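PDB 1O75: putative DD-carboxypeptidase TP_0574 from Treponema pallidum, which binds penicillin and has zinc-dependent carboxypeptidase activity, possibly trimming peptidoglycan peptides to lower the cross-linking of the cell wall. Local coordinates for residues P333-I341 and I350-L358. The protein carries 2 engineered substitutions. Numbering follows the deposited sequence.
Sequences PKYEGNIDI and IGGADAETL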
loop_
_atom_site.group_PDB
_atom_site.type_symbol
_atom_site.label_atom_id
_atom_site.label_comp_id
_atom_site.label_asym_id
_atom_site.label_seq_id
_atom_site.Cartn_x
_atom_site.Cartn_y
_atom_site.Cartn_z
ATOM N N PRO B 333 9.365 -25.414 0.678
ATOM C CA PRO B 333 10.773 -25.753 0.887
ATOM C C PRO B 333 11.630 -24.786 0.090
ATOM O O PRO B 333 11.167 -24.184 -0.883
ATOM C CB PRO B 333 10.891 -27.167 0.319
ATOM C CG PRO B 333 9.507 -27.703 0.406
ATOM C CD PRO B 333 8.652 -26.528 0.035
ATOM N N LYS B 334 12.882 -24.658 0.500
ATOM C CA LYS B 334 13.833 -23.785 -0.171
ATOM C C LYS B 334 14.425 -24.544 -1.348
ATOM O O LYS B 334 14.819 -25.701 -1.200
ATOM C CB LYS B 334 14.958 -23.405 0.792
ATOM C CG LYS B 334 15.960 -22.430 0.216
ATOM C CD LYS B 334 17.065 -22.128 1.218
ATOM C CE LYS B 334 17.968 -21.003 0.726
ATOM N NZ LYS B 334 18.571 -21.301 -0.608
ATOM N N TYR B 335 14.484 -23.907 -2.513
ATOM C CA TYR B 335 15.065 -24.553 -3.695
ATOM C C TYR B 335 16.573 -24.617 -3.469
ATOM O O TYR B 335 17.235 -23.582 -3.380
ATOM C CB TYR B 335 14.758 -23.740 -4.952
ATOM C CG TYR B 335 15.473 -24.228 -6.193
ATOM C CD1 TYR B 335 15.245 -25.508 -6.703
ATOM C CD2 TYR B 335 16.381 -23.403 -6.861
ATOM C CE1 TYR B 335 15.908 -25.955 -7.852
ATOM C CE2 TYR B 335 17.046 -23.839 -8.007
ATOM C CZ TYR B 335 16.808 -25.112 -8.495
ATOM O OH TYR B 335 17.482 -25.537 -9.617
ATOM N N GLU B 336 17.108 -25.829 -3.363
ATOM C CA GLU B 336 18.537 -26.009 -3.111
ATOM C C GLU B 336 19.430 -26.074 -4.348
ATOM O O GLU B 336 20.654 -26.066 -4.228
ATOM C CB GLU B 336 18.764 -27.248 -2.241
ATOM C CG GLU B 336 18.405 -27.047 -0.769
ATOM C CD GLU B 336 19.317 -26.048 -0.058
ATOM O OE1 GLU B 336 19.286 -24.841 -0.391
ATOM O OE2 GLU B 336 20.071 -26.476 0.842
ATOM N N GLY B 337 18.834 -26.150 -5.530
ATOM C CA GLY B 337 19.650 -26.167 -6.726
ATOM C C GLY B 337 20.086 -24.729 -6.922
ATOM O O GLY B 337 19.773 -23.878 -6.086
ATOM N N ASN B 338 20.814 -24.437 -7.992
ATOM C CA ASN B 338 21.217 -23.055 -8.229
ATOM C C ASN B 338 20.827 -22.603 -9.627
ATOM O O ASN B 338 21.228 -23.195 -10.627
ATOM C CB ASN B 338 22.715 -22.859 -7.969
ATOM C CG ASN B 338 22.994 -22.378 -6.546
ATOM O OD1 ASN B 338 22.438 -21.370 -6.102
ATOM N ND2 ASN B 338 23.853 -23.096 -5.827
ATOM N N ILE B 339 20.026 -21.544 -9.665
ATOM C CA ILE B 339 19.493 -20.976 -10.893
ATOM C C ILE B 339 20.345 -19.828 -11.455
ATOM O O ILE B 339 20.980 -19.086 -10.704
ATOM C CB ILE B 339 18.049 -20.486 -10.622
ATOM C CG1 ILE B 339 17.476 -19.778 -11.848
ATOM C CG2 ILE B 339 18.042 -19.572 -9.408
ATOM C CD1 ILE B 339 17.213 -20.696 -13.003
ATOM N N ASP B 340 20.354 -19.697 -12.780
ATOM C CA ASP B 340 21.111 -18.651 -13.462
ATOM C C ASP B 340 20.164 -17.770 -14.259
ATOM O O ASP B 340 19.354 -18.268 -15.040
ATOM C CB ASP B 340 22.136 -19.259 -14.422
ATOM C CG ASP B 340 23.164 -20.116 -13.720
ATOM O OD1 ASP B 340 23.921 -19.583 -12.876
ATOM O OD2 ASP B 340 23.213 -21.329 -14.016
ATOM N N ILE B 341 20.281 -16.461 -14.069
ATOM C CA ILE B 341 19.418 -15.510 -14.759
ATOM C C ILE B 341 20.213 -14.448 -15.527
ATOM O O ILE B 341 21.247 -13.967 -15.058
ATOM C CB ILE B 341 18.481 -14.808 -13.751
ATOM C CG1 ILE B 341 17.586 -15.844 -13.064
ATOM C CG2 ILE B 341 17.634 -13.765 -14.461
ATOM C CD1 ILE B 341 16.857 -15.310 -11.846
ATOM N N ILE B 350 17.132 -18.049 -18.472
ATOM C CA ILE B 350 17.104 -18.871 -17.269
ATOM C C ILE B 350 17.782 -20.225 -17.459
ATOM O O ILE B 350 17.400 -21.012 -18.326
ATOM C CB ILE B 350 15.655 -19.109 -16.798
ATOM C CG1 ILE B 350 15.070 -17.802 -16.268
ATOM C CG2 ILE B 350 15.618 -20.182 -15.728
ATOM C CD1 ILE B 350 13.736 -17.962 -15.600
ATOM N N GLY B 351 18.785 -20.489 -16.633
ATOM C CA GLY B 351 19.495 -21.749 -16.713
ATOM C C GLY B 351 19.933 -22.196 -15.335
ATOM O O GLY B 351 19.663 -21.515 -14.350
ATOM N N GLY B 352 20.597 -23.346 -15.264
ATOM C CA GLY B 352 21.076 -23.851 -13.988
ATOM C C GLY B 352 20.076 -24.672 -13.194
ATOM O O GLY B 352 20.444 -25.326 -12.212
ATOM N N ALA B 353 18.815 -24.650 -13.613
ATOM C CA ALA B 353 17.784 -25.398 -12.910
ATOM C C ALA B 353 17.103 -26.429 -13.798
ATOM O O ALA B 353 17.129 -26.337 -15.023
ATOM C CB ALA B 353 16.747 -24.442 -12.334
ATOM N N ASP B 354 16.491 -27.409 -13.148
ATOM C CA ASP B 354 15.776 -28.495 -13.808
ATOM C C ASP B 354 14.633 -27.937 -14.658
ATOM O O ASP B 354 14.327 -26.748 -14.601
ATOM C CB ASP B 354 15.234 -29.439 -12.727
ATOM C CG ASP B 354 14.593 -30.688 -13.292
ATOM O OD1 ASP B 354 13.495 -30.591 -13.883
ATOM O OD2 ASP B 354 15.192 -31.775 -13.135
ATOM N N ALA B 355 14.015 -28.797 -15.458
ATOM C CA ALA B 355 12.899 -28.391 -16.301
ATOM C C ALA B 355 11.617 -28.465 -15.477
ATOM O O ALA B 355 10.773 -27.573 -15.538
ATOM C CB ALA B 355 12.798 -29.306 -17.508
ATOM N N GLU B 356 11.477 -29.538 -14.704
ATOM C CA GLU B 356 10.301 -29.714 -13.864
ATOM C C GLU B 356 10.249 -28.643 -12.783
ATOM O O GLU B 356 9.177 -28.157 -12.430
ATOM C CB GLU B 356 10.311 -31.088 -13.196
ATOM C CG GLU B 356 9.210 -31.247 -12.150
ATOM C CD GLU B 356 9.271 -32.570 -11.408
ATOM O OE1 GLU B 356 10.325 -32.878 -10.808
ATOM O OE2 GLU B 356 8.256 -33.302 -11.422
ATOM N N THR B 357 11.415 -28.289 -12.256
ATOM C CA THR B 357 11.507 -27.285 -11.204
ATOM C C THR B 357 10.978 -25.922 -11.669
ATOM O O THR B 357 10.507 -25.121 -10.858
ATOM C CB THR B 357 12.970 -27.142 -10.716
ATOM O OG1 THR B 357 13.022 -26.297 -9.561
ATOM C CG2 THR B 357 13.829 -26.540 -11.795
ATOM N N LEU B 358 11.036 -25.669 -12.976
ATOM C CA LEU B 358 10.560 -24.398 -13.527
ATOM C C LEU B 358 9.134 -24.471 -14.072
ATOM O O LEU B 358 8.703 -23.600 -14.829
ATOM C CB LEU B 358 11.514 -23.905 -14.623
ATOM C CG LEU B 358 12.954 -23.628 -14.175
ATOM C CD1 LEU B 358 13.770 -23.120 -15.346
ATOM C CD2 LEU B 358 12.960 -22.605 -13.045
#
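The backbone carbonyl of Asp340 is gripped by two groups of the facing strand. Gly351 N donates to Asp340 O at 2.8 Å, with a fairly straight N-H...O angle of 164°. The donor lies in the carbonyl plane, on a lone pair. The CA-H of Ile350 points at the same oxygen, with Ile350 CA 3.2 Å from Asp340 O. In return Asp340 N donates to Gly351 O, though this bond is modelled very short. Asp340 and Gly351 thus form an antiparallel hydrogen-bonded pair, and Ile341 and Ile350 the non-hydrogen-bonded pair beside it. This is the open end of a beta hairpin.

The Asp340 carboxylate leans over toward Gly352, placing Asp340 OD2 3.3 Å from Gly352 CA. Gly352 has a positive phi of 86°, and here the chain turns out of the ladder. Ile339 sends its CD1 to the methyl of Ala353, with Ile339 CD1 to Ala353 CB 3.8 Å.

Tyr335, four residues before Ile339, reaches the same methyl obliquely, with Tyr335 CZ 3.9 Å from Ala353 CB. With Tyr335 CG anti to the backbone N (chi1 172°), the ring is carried toward residues 353-357 and crosses the Thr357 side chain at about a right angle. Thr357 OG1 lies 3.4 Å from Tyr335 CE1. The contact buries this hydroxyl without a polar partner in the model. Gly337 N sits over the centre of one ring face, as the backbone runs on past the ring.

Phe405 meets the Tyr335 ring edge-to-face, and Phe402 lies against it at a slant. Ile341 packs on Val398 and Val400 of strand 396-401. The hairpin of strands 340-344 and 347-351 is extended by strand 382-385, making a three-stranded antiparallel sheet in the C-terminal part of the chain.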